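Local structure of short-chain dehydrogenase/reductase SDR (3GUY) at residues M127-P136 with Y143-I154; V171-E179 with S192-A200. The protein probably catalyses NAD(P)(H)-dependent oxidation or reduction of a hydroxyl or carbonyl substrate, as a Rossmann-fold member of the short-chain dehydrogenase/reductase family. The protein carries 2 engineered substitutions. All blocks are in the same frame, centred on the assembly; numbering follows the deposited sequence.

Interaction 1. Residues M127-P136 with Y143-I154; sequences MIMSTAAQQP and YCAVKWAVKGLI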
ATOM      1  N   MET D 127      -7.182 -17.703   2.683  1.00 25.69           N
ATOM      2  CA  MET D 127      -7.698 -17.020   1.483  1.00 24.64           C
ATOM      3  C   MET D 127      -6.629 -16.859   0.392  1.00 24.89           C
ATOM      4  O   MET D 127      -5.697 -16.078   0.519  1.00 23.56           O
ATOM      5  CB  MET D 127      -8.292 -15.690   1.906  1.00 26.00           C
ATOM      6  CG  MET D 127      -9.487 -15.812   2.907  1.00 28.73           C
ATOM      7  SD  MET D 127     -11.053 -16.520   2.227  1.00 22.73           S
ATOM      8  CE  MET D 127     -11.129 -15.313   0.827  1.00 27.57           C
ATOM      9  N   ILE D 128      -6.771 -17.580  -0.714  1.00 24.93           N
ATOM     10  CA  ILE D 128      -5.780 -17.488  -1.772  1.00 25.43           C
ATOM     11  C   ILE D 128      -6.179 -16.410  -2.772  1.00 24.35           C
ATOM     12  O   ILE D 128      -7.282 -16.443  -3.348  1.00 23.75           O
ATOM     13  CB  ILE D 128      -5.535 -18.816  -2.463  1.00 27.00           C
ATOM     14  CG1 ILE D 128      -5.082 -19.865  -1.406  1.00 28.24           C
ATOM     15  CG2 ILE D 128      -4.508 -18.655  -3.571  1.00 26.75           C
ATOM     16  CD1 ILE D 128      -4.923 -21.203  -1.971  1.00 29.22           C
ATOM     17  N   MET D 129      -5.280 -15.442  -2.957  1.00 22.83           N
ATOM     18  CA  MET D 129      -5.573 -14.304  -3.814  1.00 22.77           C
ATOM     19  C   MET D 129      -4.601 -14.386  -4.990  1.00 22.39           C
ATOM     20  O   MET D 129      -4.575 -15.367  -5.714  1.00 22.58           O
ATOM     21  CB  MET D 129      -5.509 -12.959  -3.008  1.00 21.98           C
ATOM     22  CG  MET D 129      -6.731 -12.732  -2.131  1.00 21.21           C
ATOM     23  SD  MET D 129      -6.621 -11.498  -0.862  1.00 15.79           S
ATOM     24  CE  MET D 129      -5.555 -12.493   0.244  1.00 21.92           C
ATOM     25  N   SER D 130      -3.779 -13.376  -5.171  1.00 21.94           N
ATOM     26  CA  SER D 130      -2.865 -13.325  -6.301  1.00 22.35           C
ATOM     27  C   SER D 130      -1.977 -12.140  -6.003  1.00 21.34           C
ATOM     28  O   SER D 130      -2.344 -11.259  -5.177  1.00 21.59           O
ATOM     29  CB  SER D 130      -3.625 -13.090  -7.614  1.00 22.77           C
ATOM     30  OG  SER D 130      -2.799 -12.422  -8.558  1.00 23.81           O
ATOM     31  N   THR D 131      -0.794 -12.119  -6.617  1.00 20.89           N
ATOM     32  CA  THR D 131       0.061 -10.922  -6.553  1.00 20.67           C
ATOM     33  C   THR D 131      -0.648  -9.710  -7.161  1.00 21.23           C
ATOM     34  O   THR D 131      -0.351  -8.581  -6.761  1.00 21.76           O
ATOM     35  CB  THR D 131       1.434 -11.139  -7.171  1.00 20.97           C
ATOM     36  OG1 THR D 131       1.303 -11.620  -8.511  1.00 21.27           O
ATOM     37  CG2 THR D 131       2.196 -12.196  -6.326  1.00 18.46           C
ATOM     38  N   ALA D 132      -1.631  -9.947  -8.026  1.00 21.12           N
ATOM     39  CA  ALA D 132      -2.468  -8.862  -8.595  1.00 21.67           C
ATOM     40  C   ALA D 132      -3.286  -8.090  -7.523  1.00 20.74           C
ATOM     41  O   ALA D 132      -3.822  -7.034  -7.810  1.00 20.67           O
ATOM     42  CB  ALA D 132      -3.393  -9.409  -9.682  1.00 20.09           C
ATOM     43  N   ALA D 133      -3.416  -8.646  -6.314  1.00 21.61           N
ATOM     44  CA  ALA D 133      -4.088  -8.007  -5.182  1.00 20.95           C
ATOM     45  C   ALA D 133      -3.259  -6.905  -4.570  1.00 21.59           C
ATOM     46  O   ALA D 133      -3.765  -6.068  -3.863  1.00 20.35           O
ATOM     47  CB  ALA D 133      -4.455  -9.101  -4.067  1.00 21.60           C
ATOM     48  N   GLN D 134      -1.972  -6.887  -4.859  1.00 22.07           N
ATOM     49  CA  GLN D 134      -1.050  -5.996  -4.185  1.00 24.31           C
ATOM     50  C   GLN D 134      -0.403  -4.932  -5.076  1.00 24.16           C
ATOM     51  O   GLN D 134       0.301  -4.119  -4.567  1.00 23.52           O
ATOM     52  CB  GLN D 134       0.044  -6.855  -3.514  1.00 25.28           C
ATOM     53  CG  GLN D 134      -0.604  -7.753  -2.439  1.00 30.12           C
ATOM     54  CD  GLN D 134       0.358  -8.380  -1.526  1.00 31.95           C
ATOM     55  OE1 GLN D 134       0.161  -8.348  -0.326  1.00 38.41           O
ATOM     56  NE2 GLN D 134       1.397  -9.006  -2.081  1.00 37.39           N
ATOM     57  N   GLN D 135      -0.644  -4.956  -6.380  1.00 24.99           N
ATOM     58  CA  GLN D 135      -0.118  -3.944  -7.314  1.00 25.86           C
ATOM     59  C   GLN D 135      -1.091  -3.793  -8.465  1.00 24.72           C
ATOM     60  O   GLN D 135      -1.841  -4.703  -8.767  1.00 24.91           O
ATOM     61  CB  GLN D 135       1.178  -4.378  -8.014  1.00 26.95           C
ATOM     62  CG  GLN D 135       2.201  -5.137  -7.215  1.00 34.21           C
ATOM     63  CD  GLN D 135       2.755  -6.287  -8.060  1.00 39.80           C
ATOM     64  OE1 GLN D 135       3.259  -6.064  -9.169  1.00 42.26           O
ATOM     65  NE2 GLN D 135       2.609  -7.513  -7.567  1.00 37.73           N
ATOM     66  N   PRO D 136      -0.997  -2.674  -9.186  1.00 24.01           N
ATOM     67  CA  PRO D 136      -1.791  -2.549 -10.378  1.00 22.72           C
ATOM     68  C   PRO D 136      -1.044  -3.167 -11.557  1.00 22.86           C
ATOM     69  O   PRO D 136       0.174  -3.285 -11.515  1.00 22.27           O
ATOM     70  CB  PRO D 136      -1.936  -1.043 -10.536  1.00 22.23           C
ATOM     71  CG  PRO D 136      -0.683  -0.493  -9.865  1.00 24.47           C
ATOM     72  CD  PRO D 136      -0.349  -1.407  -8.782  1.00 22.30           C
ATOM     73  N   TYR D 143      -9.207  -7.685 -13.205  1.00 21.49           N
ATOM     74  CA  TYR D 143      -8.587  -8.748 -12.389  1.00 20.49           C
ATOM     75  C   TYR D 143      -8.000  -8.175 -11.130  1.00 20.47           C
ATOM     76  O   TYR D 143      -8.324  -8.647 -10.054  1.00 17.58           O
ATOM     77  CB  TYR D 143      -7.506  -9.494 -13.133  1.00 21.31           C
ATOM     78  CG  TYR D 143      -7.002 -10.715 -12.401  1.00 23.17           C
ATOM     79  CD1 TYR D 143      -7.841 -11.810 -12.152  1.00 25.65           C
ATOM     80  CD2 TYR D 143      -5.701 -10.774 -11.956  1.00 23.13           C
ATOM     81  CE1 TYR D 143      -7.387 -12.928 -11.465  1.00 25.02           C
ATOM     82  CE2 TYR D 143      -5.223 -11.908 -11.317  1.00 27.63           C
ATOM     83  CZ  TYR D 143      -6.080 -12.983 -11.067  1.00 26.70           C
ATOM     84  OH  TYR D 143      -5.630 -14.096 -10.403  1.00 30.38           O
ATOM     85  N   CYS D 144      -7.212  -7.106 -11.265  1.00 19.51           N
ATOM     86  CA  CYS D 144      -6.717  -6.412 -10.111  1.00 19.88           C
ATOM     87  C   CYS D 144      -7.893  -5.926  -9.290  1.00 19.04           C
ATOM     88  O   CYS D 144      -7.904  -6.050  -8.049  1.00 19.19           O
ATOM     89  CB  CYS D 144      -5.812  -5.219 -10.494  1.00 20.24           C
ATOM     90  SG  CYS D 144      -4.214  -5.675 -11.174  1.00 22.03           S
ATOM     91  N   ALA D 145      -8.902  -5.376  -9.952  1.00 18.15           N
ATOM     92  CA  ALA D 145     -10.040  -4.850  -9.205  1.00 17.92           C
ATOM     93  C   ALA D 145     -10.619  -5.877  -8.243  1.00 17.98           C
ATOM     94  O   ALA D 145     -10.754  -5.588  -7.027  1.00 17.20           O
ATOM     95  CB  ALA D 145     -11.111  -4.325 -10.144  1.00 15.00           C
ATOM     96  N   VAL D 146     -10.937  -7.065  -8.761  1.00 18.44           N
ATOM     97  CA  VAL D 146     -11.553  -8.156  -7.927  1.00 18.88           C
ATOM     98  C   VAL D 146     -10.581  -8.748  -6.844  1.00 19.19           C
ATOM     99  O   VAL D 146     -10.995  -9.088  -5.729  1.00 19.82           O
ATOM    100  CB  VAL D 146     -12.210  -9.258  -8.795  1.00 19.64           C
ATOM    101  CG1 VAL D 146     -13.339  -8.668  -9.691  1.00 19.83           C
ATOM    102  CG2 VAL D 146     -11.177 -10.045  -9.711  1.00 18.54           C
ATOM    103  N   LYS D 147      -9.296  -8.797  -7.151  1.00 20.08           N
ATOM    104  CA  LYS D 147      -8.281  -9.262  -6.207  1.00 19.35           C
ATOM    105  C   LYS D 147      -7.968  -8.241  -5.150  1.00 20.15           C
ATOM    106  O   LYS D 147      -7.831  -8.599  -3.971  1.00 18.19           O
ATOM    107  CB  LYS D 147      -7.024  -9.699  -6.914  1.00 19.64           C
ATOM    108  CG  LYS D 147      -7.299 -10.904  -7.836  1.00 20.94           C
ATOM    109  CD  LYS D 147      -7.777 -12.104  -7.028  1.00 23.33           C
ATOM    110  CE  LYS D 147      -7.834 -13.389  -7.871  1.00 27.92           C
ATOM    111  NZ  LYS D 147      -8.503 -14.488  -7.141  1.00 30.19           N
ATOM    112  N   TRP D 148      -7.892  -6.969  -5.525  1.00 18.80           N
ATOM    113  CA  TRP D 148      -7.820  -5.924  -4.519  1.00 18.14           C
ATOM    114  C   TRP D 148      -9.078  -5.913  -3.624  1.00 17.08           C
ATOM    115  O   TRP D 148      -8.988  -5.622  -2.408  1.00 16.78           O
ATOM    116  CB  TRP D 148      -7.717  -4.540  -5.184  1.00 18.06           C
ATOM    117  CG  TRP D 148      -6.352  -4.167  -5.725  1.00 20.39           C
ATOM    118  CD1 TRP D 148      -5.548  -4.918  -6.578  1.00 18.98           C
ATOM    119  CD2 TRP D 148      -5.668  -2.937  -5.526  1.00 19.63           C
ATOM    120  NE1 TRP D 148      -4.420  -4.218  -6.891  1.00 19.80           N
ATOM    121  CE2 TRP D 148      -4.454  -3.006  -6.258  1.00 20.42           C
ATOM    122  CE3 TRP D 148      -5.946  -1.776  -4.789  1.00 22.21           C
ATOM    123  CZ2 TRP D 148      -3.514  -1.963  -6.255  1.00 24.07           C
ATOM    124  CZ3 TRP D 148      -5.022  -0.736  -4.803  1.00 25.56           C
ATOM    125  CH2 TRP D 148      -3.804  -0.839  -5.523  1.00 23.98           C
ATOM    126  N   ALA D 149     -10.242  -6.147  -4.245  1.00 16.65           N
ATOM    127  CA  ALA D 149     -11.508  -6.221  -3.503  1.00 18.03           C
ATOM    128  C   ALA D 149     -11.451  -7.315  -2.393  1.00 17.99           C
ATOM    129  O   ALA D 149     -11.727  -7.064  -1.228  1.00 17.79           O
ATOM    130  CB  ALA D 149     -12.686  -6.463  -4.461  1.00 17.73           C
ATOM    131  N   VAL D 150     -11.026  -8.499  -2.777  1.00 18.89           N
ATOM    132  CA  VAL D 150     -10.834  -9.562  -1.797  1.00 19.12           C
ATOM    133  C   VAL D 150      -9.876  -9.173  -0.656  1.00 19.95           C
ATOM    134  O   VAL D 150     -10.171  -9.438   0.473  1.00 18.35           O
ATOM    135  CB  VAL D 150     -10.502 -10.936  -2.415  1.00 19.67           C
ATOM    136  CG1 VAL D 150     -10.301 -12.024  -1.281  1.00 18.33           C
ATOM    137  CG2 VAL D 150     -11.586 -11.379  -3.413  1.00 18.84           C
ATOM    138  N   LYS D 151      -8.748  -8.534  -0.944  1.00 20.13           N
ATOM    139  CA  LYS D 151      -7.832  -8.088   0.096  1.00 19.77           C
ATOM    140  C   LYS D 151      -8.417  -7.042   1.057  1.00 19.50           C
ATOM    141  O   LYS D 151      -8.167  -7.091   2.229  1.00 19.03           O
ATOM    142  CB  LYS D 151      -6.564  -7.541  -0.514  1.00 19.11           C
ATOM    143  CG  LYS D 151      -5.518  -7.268   0.493  1.00 23.36           C
ATOM    144  CD  LYS D 151      -4.263  -6.796  -0.197  1.00 25.53           C
ATOM    145  CE  LYS D 151      -3.506  -5.836   0.624  1.00 29.78           C
ATOM    146  NZ  LYS D 151      -2.460  -6.541   1.204  1.00 31.44           N
ATOM    147  N   GLY D 152      -9.209  -6.116   0.539  1.00 19.79           N
ATOM    148  CA  GLY D 152      -9.867  -5.156   1.384  1.00 19.68           C
ATOM    149  C   GLY D 152     -10.884  -5.840   2.279  1.00 18.23           C
ATOM    150  O   GLY D 152     -10.994  -5.485   3.445  1.00 20.38           O
ATOM    151  N   LEU D 153     -11.600  -6.799   1.719  1.00 18.52           N
ATOM    152  CA  LEU D 153     -12.535  -7.638   2.488  1.00 18.54           C
ATOM    153  C   LEU D 153     -11.805  -8.343   3.614  1.00 18.75           C
ATOM    154  O   LEU D 153     -12.139  -8.140   4.805  1.00 20.33           O
ATOM    155  CB  LEU D 153     -13.186  -8.653   1.586  1.00 18.26           C
ATOM    156  CG  LEU D 153     -14.202  -9.604   2.192  1.00 17.18           C
ATOM    157  CD1 LEU D 153     -15.588  -8.886   2.322  1.00 16.85           C
ATOM    158  CD2 LEU D 153     -14.287 -10.831   1.319  1.00 15.56           C
ATOM    159  N   ILE D 154     -10.782  -9.119   3.284  1.00 18.42           N
ATOM    160  CA  ILE D 154     -10.118  -9.922   4.365  1.00 19.88           C
ATOM    161  C   ILE D 154      -9.417  -9.035   5.413  1.00 20.64           C
ATOM    162  O   ILE D 154      -9.412  -9.370   6.572  1.00 19.15           O
ATOM    163  CB  ILE D 154      -9.237 -11.055   3.820  1.00 19.73           C
ATOM    164  CG1 ILE D 154      -7.930 -10.573   3.185  1.00 22.64           C
ATOM    165  CG2 ILE D 154      -9.980 -11.840   2.752  1.00 20.45           C
ATOM    166  CD1 ILE D 154      -6.706 -10.730   4.078  1.00 23.49           C
TER
HETATM  167  O   HOH W   1      -9.167 -14.575  -4.501  1.00 30.59           O
HETATM  168  O   HOH W   2      -2.619 -14.491 -10.888  1.00 39.70           O
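W148 and Y143 of the helix meet the turn A132-A133 with their flat side chains. The A133 carbonyl sits over one face of the W148 indole, its O 3.4 Å above the ring plane and off toward the rim. The A132 O comes in at the edge of the same ring, in its plane, 3.0 Å from W148 CD1. W148 NE1 makes a weak but nearly straight hydrogen bond of 3.2 Å to Q135 O. The Y143 ring takes the CB of A132 obliquely, with CE2 at 3.5 Å. K147 CG, from the same helix, sits over the centre of one face of that ring. The A133 methyl presses on the helix backbone, CB 3.4 Å from K147 O. Farther along, M129 lays CG against V150 CG1 at 3.7 Å. M127 is bent at chi2 (-69°) and chi3 (-54°), which curls its CE methyl back to V150 and I154.

Two waters bridge polar groups across the contact. One water lies between S130 OG and Y143 OH. Another accepts from K147 NZ at 2.7 Å and donates to I128 O. K147 NZ also bonds N103. S130 OG takes the N-H of A132 in an ST turn, which fixes the hydroxyl beside Y143. S130 with Y143-x-x-x-K147 matches the family's Ser-Tyr-Lys signature, and N103 fits the accompanying Asn. The contact therefore probably carries part of the active site.

Strand 124-128 pairs with strand 167-174 on one side and reaches H78 on the other. Helix 141-160 leans on helix 93-118 through V146 and V150. Its outer side meets the second subunit, with A149 against A149 and W148 against G152 of that subunit.

Interaction 2. Residues V171-E179 with S192-A200; sequences VYPGGMATE and SFMSAEDAA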
ATOM      1  N   VAL D 171      -2.689 -15.537   1.201  1.00 18.77           N
ATOM      2  CA  VAL D 171      -1.704 -16.134   0.328  1.00 19.49           C
ATOM      3  C   VAL D 171      -1.812 -15.449  -1.025  1.00 20.52           C
ATOM      4  O   VAL D 171      -2.930 -15.289  -1.538  1.00 18.91           O
ATOM      5  CB  VAL D 171      -1.986 -17.646   0.126  1.00 19.13           C
ATOM      6  CG1 VAL D 171      -0.900 -18.253  -0.716  1.00 20.24           C
ATOM      7  CG2 VAL D 171      -2.196 -18.369   1.516  1.00 18.78           C
ATOM      8  N   TYR D 172      -0.654 -15.054  -1.581  1.00 20.96           N
ATOM      9  CA  TYR D 172      -0.566 -14.298  -2.832  1.00 20.53           C
ATOM     10  C   TYR D 172       0.381 -14.976  -3.797  1.00 22.00           C
ATOM     11  O   TYR D 172       1.592 -14.733  -3.754  1.00 23.40           O
ATOM     12  CB  TYR D 172      -0.081 -12.860  -2.602  1.00 21.81           C
ATOM     13  CG  TYR D 172      -0.876 -12.075  -1.580  1.00 19.87           C
ATOM     14  CD1 TYR D 172      -2.011 -11.354  -1.944  1.00 18.70           C
ATOM     15  CD2 TYR D 172      -0.526 -12.094  -0.246  1.00 21.95           C
ATOM     16  CE1 TYR D 172      -2.743 -10.631  -1.010  1.00 21.03           C
ATOM     17  CE2 TYR D 172      -1.274 -11.368   0.726  1.00 22.96           C
ATOM     18  CZ  TYR D 172      -2.363 -10.627   0.320  1.00 22.59           C
ATOM     19  OH  TYR D 172      -3.092  -9.962   1.279  1.00 21.27           O
ATOM     20  N   PRO D 173      -0.146 -15.872  -4.637  1.00 22.50           N
ATOM     21  CA  PRO D 173       0.694 -16.476  -5.638  1.00 23.18           C
ATOM     22  C   PRO D 173       0.855 -15.601  -6.861  1.00 24.58           C
ATOM     23  O   PRO D 173      -0.083 -14.889  -7.261  1.00 22.25           O
ATOM     24  CB  PRO D 173      -0.045 -17.750  -6.025  1.00 23.39           C
ATOM     25  CG  PRO D 173      -1.324 -17.726  -5.333  1.00 24.57           C
ATOM     26  CD  PRO D 173      -1.416 -16.590  -4.425  1.00 22.06           C
ATOM     27  N   GLY D 174       2.014 -15.721  -7.498  1.00 26.13           N
ATOM     28  CA  GLY D 174       2.256 -15.041  -8.776  1.00 28.49           C
ATOM     29  C   GLY D 174       3.020 -15.974  -9.681  1.00 30.34           C
ATOM     30  O   GLY D 174       3.839 -16.757  -9.217  1.00 30.54           O
ATOM     31  N   GLY D 175       2.786 -15.852 -10.978  1.00 32.90           N
ATOM     32  CA  GLY D 175       3.518 -16.641 -11.974  1.00 35.18           C
ATOM     33  C   GLY D 175       2.997 -18.062 -12.149  1.00 36.64           C
ATOM     34  O   GLY D 175       3.730 -18.954 -12.581  1.00 37.48           O
ATOM     35  N   MET D 176       1.741 -18.296 -11.803  1.00 38.95           N
ATOM     36  CA  MET D 176       1.120 -19.593 -12.074  1.00 40.46           C
ATOM     37  C   MET D 176       0.315 -19.450 -13.354  1.00 43.21           C
ATOM     38  O   MET D 176      -0.154 -18.347 -13.687  1.00 42.83           O
ATOM     39  CB  MET D 176       0.165 -20.032 -10.948  1.00 39.78           C
ATOM     40  CG  MET D 176       0.727 -20.097  -9.544  1.00 37.55           C
ATOM     41  SD  MET D 176      -0.298 -20.975  -8.336  1.00 29.62           S
ATOM     42  CE  MET D 176      -1.915 -20.340  -8.706  1.00 40.03           C
ATOM     43  N   ALA D 177       0.140 -20.583 -14.049  1.00 46.18           N
ATOM     44  CA  ALA D 177      -0.810 -20.707 -15.158  1.00 48.06           C
ATOM     45  C   ALA D 177      -2.183 -20.149 -14.800  1.00 49.99           C
ATOM     46  O   ALA D 177      -2.733 -19.364 -15.552  1.00 51.46           O
ATOM     47  CB  ALA D 177      -0.951 -22.197 -15.597  1.00 48.00           C
ATOM     48  N   THR D 178      -2.716 -20.551 -13.647  1.00 52.02           N
ATOM     49  CA  THR D 178      -4.087 -20.253 -13.221  1.00 53.15           C
ATOM     50  C   THR D 178      -4.642 -19.065 -13.951  1.00 53.73           C
ATOM     51  O   THR D 178      -5.683 -19.161 -14.592  1.00 55.77           O
ATOM     52  CB  THR D 178      -4.168 -19.960 -11.702  1.00 53.29           C
ATOM     53  N   GLU D 179      -3.937 -17.946 -13.855  1.00 53.80           N
ATOM     54  CA  GLU D 179      -4.344 -16.731 -14.522  1.00 53.23           C
ATOM     55  C   GLU D 179      -3.127 -15.816 -14.646  1.00 53.01           C
ATOM     56  O   GLU D 179      -2.838 -14.994 -13.755  1.00 53.24           O
ATOM     57  CB  GLU D 179      -5.501 -16.060 -13.770  1.00 53.32           C
ATOM     58  N   SER D 192       7.739 -21.977 -18.043  1.00 54.19           N
ATOM     59  CA  SER D 192       7.072 -20.675 -18.113  1.00 53.34           C
ATOM     60  C   SER D 192       6.390 -20.238 -16.782  1.00 51.97           C
ATOM     61  O   SER D 192       6.154 -19.042 -16.569  1.00 52.00           O
ATOM     62  CB  SER D 192       5.998 -20.712 -19.217  1.00 53.56           C
ATOM     63  OG  SER D 192       6.568 -20.934 -20.498  1.00 53.77           O
ATOM     64  N   PHE D 193       6.059 -21.211 -15.921  1.00 49.99           N
ATOM     65  CA  PHE D 193       5.214 -20.988 -14.748  1.00 47.99           C
ATOM     66  C   PHE D 193       5.710 -21.711 -13.510  1.00 45.57           C
ATOM     67  O   PHE D 193       6.454 -22.668 -13.586  1.00 44.51           O
ATOM     68  CB  PHE D 193       3.787 -21.489 -15.015  1.00 48.41           C
ATOM     69  CG  PHE D 193       3.202 -20.989 -16.295  1.00 51.34           C
ATOM     70  CD1 PHE D 193       2.890 -21.877 -17.333  1.00 54.06           C
ATOM     71  CD2 PHE D 193       2.997 -19.624 -16.487  1.00 53.92           C
ATOM     72  CE1 PHE D 193       2.364 -21.411 -18.537  1.00 55.80           C
ATOM     73  CE2 PHE D 193       2.472 -19.147 -17.685  1.00 55.95           C
ATOM     74  CZ  PHE D 193       2.153 -20.042 -18.714  1.00 56.18           C
ATOM     75  N   MET D 194       5.255 -21.230 -12.361  1.00 43.11           N
ATOM     76  CA  MET D 194       5.323 -21.976 -11.132  1.00 40.89           C
ATOM     77  C   MET D 194       4.198 -22.993 -11.243  1.00 40.11           C
ATOM     78  O   MET D 194       3.037 -22.613 -11.395  1.00 39.70           O
ATOM     79  CB  MET D 194       5.103 -21.044  -9.928  1.00 39.96           C
ATOM     80  CG  MET D 194       5.151 -21.714  -8.574  1.00 37.11           C
ATOM     81  SD  MET D 194       5.118 -20.578  -7.183  1.00 27.06           S
ATOM     82  CE  MET D 194       3.775 -19.454  -7.599  1.00 30.01           C
ATOM     83  N   SER D 195       4.544 -24.281 -11.156  1.00 38.84           N
ATOM     84  CA  SER D 195       3.535 -25.343 -11.203  1.00 38.04           C
ATOM     85  C   SER D 195       2.666 -25.285  -9.957  1.00 37.30           C
ATOM     86  O   SER D 195       3.169 -24.953  -8.861  1.00 36.06           O
ATOM     87  CB  SER D 195       4.203 -26.729 -11.258  1.00 37.76           C
ATOM     88  OG  SER D 195       4.630 -27.132  -9.961  1.00 38.03           O
ATOM     89  N   ALA D 196       1.392 -25.665 -10.113  1.00 36.34           N
ATOM     90  CA  ALA D 196       0.500 -25.827  -8.982  1.00 36.28           C
ATOM     91  C   ALA D 196       1.045 -26.778  -7.910  1.00 36.03           C
ATOM     92  O   ALA D 196       0.860 -26.538  -6.699  1.00 34.74           O
ATOM     93  CB  ALA D 196      -0.869 -26.275  -9.443  1.00 36.48           C
ATOM     94  N   GLU D 197       1.692 -27.857  -8.364  1.00 35.79           N
ATOM     95  CA  GLU D 197       2.349 -28.832  -7.478  1.00 36.53           C
ATOM     96  C   GLU D 197       3.361 -28.124  -6.584  1.00 34.90           C
ATOM     97  O   GLU D 197       3.340 -28.299  -5.386  1.00 33.55           O
ATOM     98  CB  GLU D 197       3.048 -29.916  -8.319  1.00 37.03           C
ATOM     99  CG  GLU D 197       3.668 -31.083  -7.552  1.00 42.39           C
ATOM    100  CD  GLU D 197       4.183 -32.207  -8.490  1.00 45.49           C
ATOM    101  OE1 GLU D 197       5.405 -32.406  -8.592  1.00 48.84           O
ATOM    102  OE2 GLU D 197       3.364 -32.889  -9.140  1.00 50.67           O
ATOM    103  N   ASP D 198       4.236 -27.312  -7.170  1.00 34.22           N
ATOM    104  CA  ASP D 198       5.333 -26.688  -6.381  1.00 34.17           C
ATOM    105  C   ASP D 198       4.805 -25.553  -5.506  1.00 32.55           C
ATOM    106  O   ASP D 198       5.180 -25.455  -4.328  1.00 31.86           O
ATOM    107  CB  ASP D 198       6.481 -26.210  -7.271  1.00 34.56           C
ATOM    108  CG  ASP D 198       7.185 -27.372  -7.991  1.00 36.93           C
ATOM    109  OD1 ASP D 198       7.118 -28.515  -7.480  1.00 39.95           O
ATOM    110  OD2 ASP D 198       7.791 -27.126  -9.052  1.00 38.38           O
ATOM    111  N   ALA D 199       3.904 -24.733  -6.051  1.00 32.00           N
ATOM    112  CA  ALA D 199       3.214 -23.690  -5.223  1.00 30.88           C
ATOM    113  C   ALA D 199       2.554 -24.299  -4.018  1.00 29.84           C
ATOM    114  O   ALA D 199       2.688 -23.806  -2.873  1.00 28.12           O
ATOM    115  CB  ALA D 199       2.157 -22.924  -6.058  1.00 31.55           C
ATOM    116  N   ALA D 200       1.852 -25.420  -4.252  1.00 30.01           N
ATOM    117  CA  ALA D 200       1.097 -26.066  -3.176  1.00 29.12           C
ATOM    118  C   ALA D 200       2.073 -26.596  -2.127  1.00 28.77           C
ATOM    119  O   ALA D 200       1.785 -26.506  -0.949  1.00 27.29           O
ATOM    120  CB  ALA D 200       0.204 -27.187  -3.710  1.00 29.12           C
TER
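G175 O accepts the backbone N-H of M194 in a hydrogen bond of 2.7 Å, with an N-H...O angle of 162°. The donor is tilted from the carbonyl plane. G175 has a positive phi of 80°, which favours glycine at this turn. The same oxygen also lies near the edge of the F193 ring. That ring is held between two aliphatic groups: A177 CA lies over one face toward the rim, and S192 CB over the centre of the opposite face. A177 N is 3.8 Å from F193 CG and is buried without a polar partner.

M194 extends from CB to SD, with CG anti to the backbone N, and bends at chi3 (47°). Its CE methyl thus ends 3.1 Å from G174 O and 3.7 Å from M176 CG. M176 crosses it obliquely and sets SD on A199 CB at 3.9 Å, linking the loop to the helix. S195 caps that helix: its OG accepts from D198 N.

P173-G174 fits the Pro-Gly pair near the C-terminal end of this strand in many family members, where the next loop usually borders the nicotinamide site.

Strand 167-174 runs between strands 124-128 and 214-222. M194 leans on V220 and R222 of the latter. Helix 196-207 packs on helix 12-23 through A199 and A200, and F193 O bonds N212 of the third subunit.

In the fold
From the N terminus, the first four parallel strands and their helices come before either contact. Strand 124-128 then leads into interaction 1, which closes the short connection to helix 141-160. That helix completes a beta-alpha-beta crossover by returning to strand 167-174. Interaction 2 opens at the end of this strand and closes the longer loop, partly unmodelled, that leads to helix 196-207. The two loops follow in series and neither crosses the other. They touch side by side where strands 124-128 and 167-174 run out: M129 N lies 2.7 Å from V171 O, and T131 N lies 2.9 Å from P173 O, both probable hydrogen bonds. Together they tie helices 141-160 and 196-207 to adjoining strand ends.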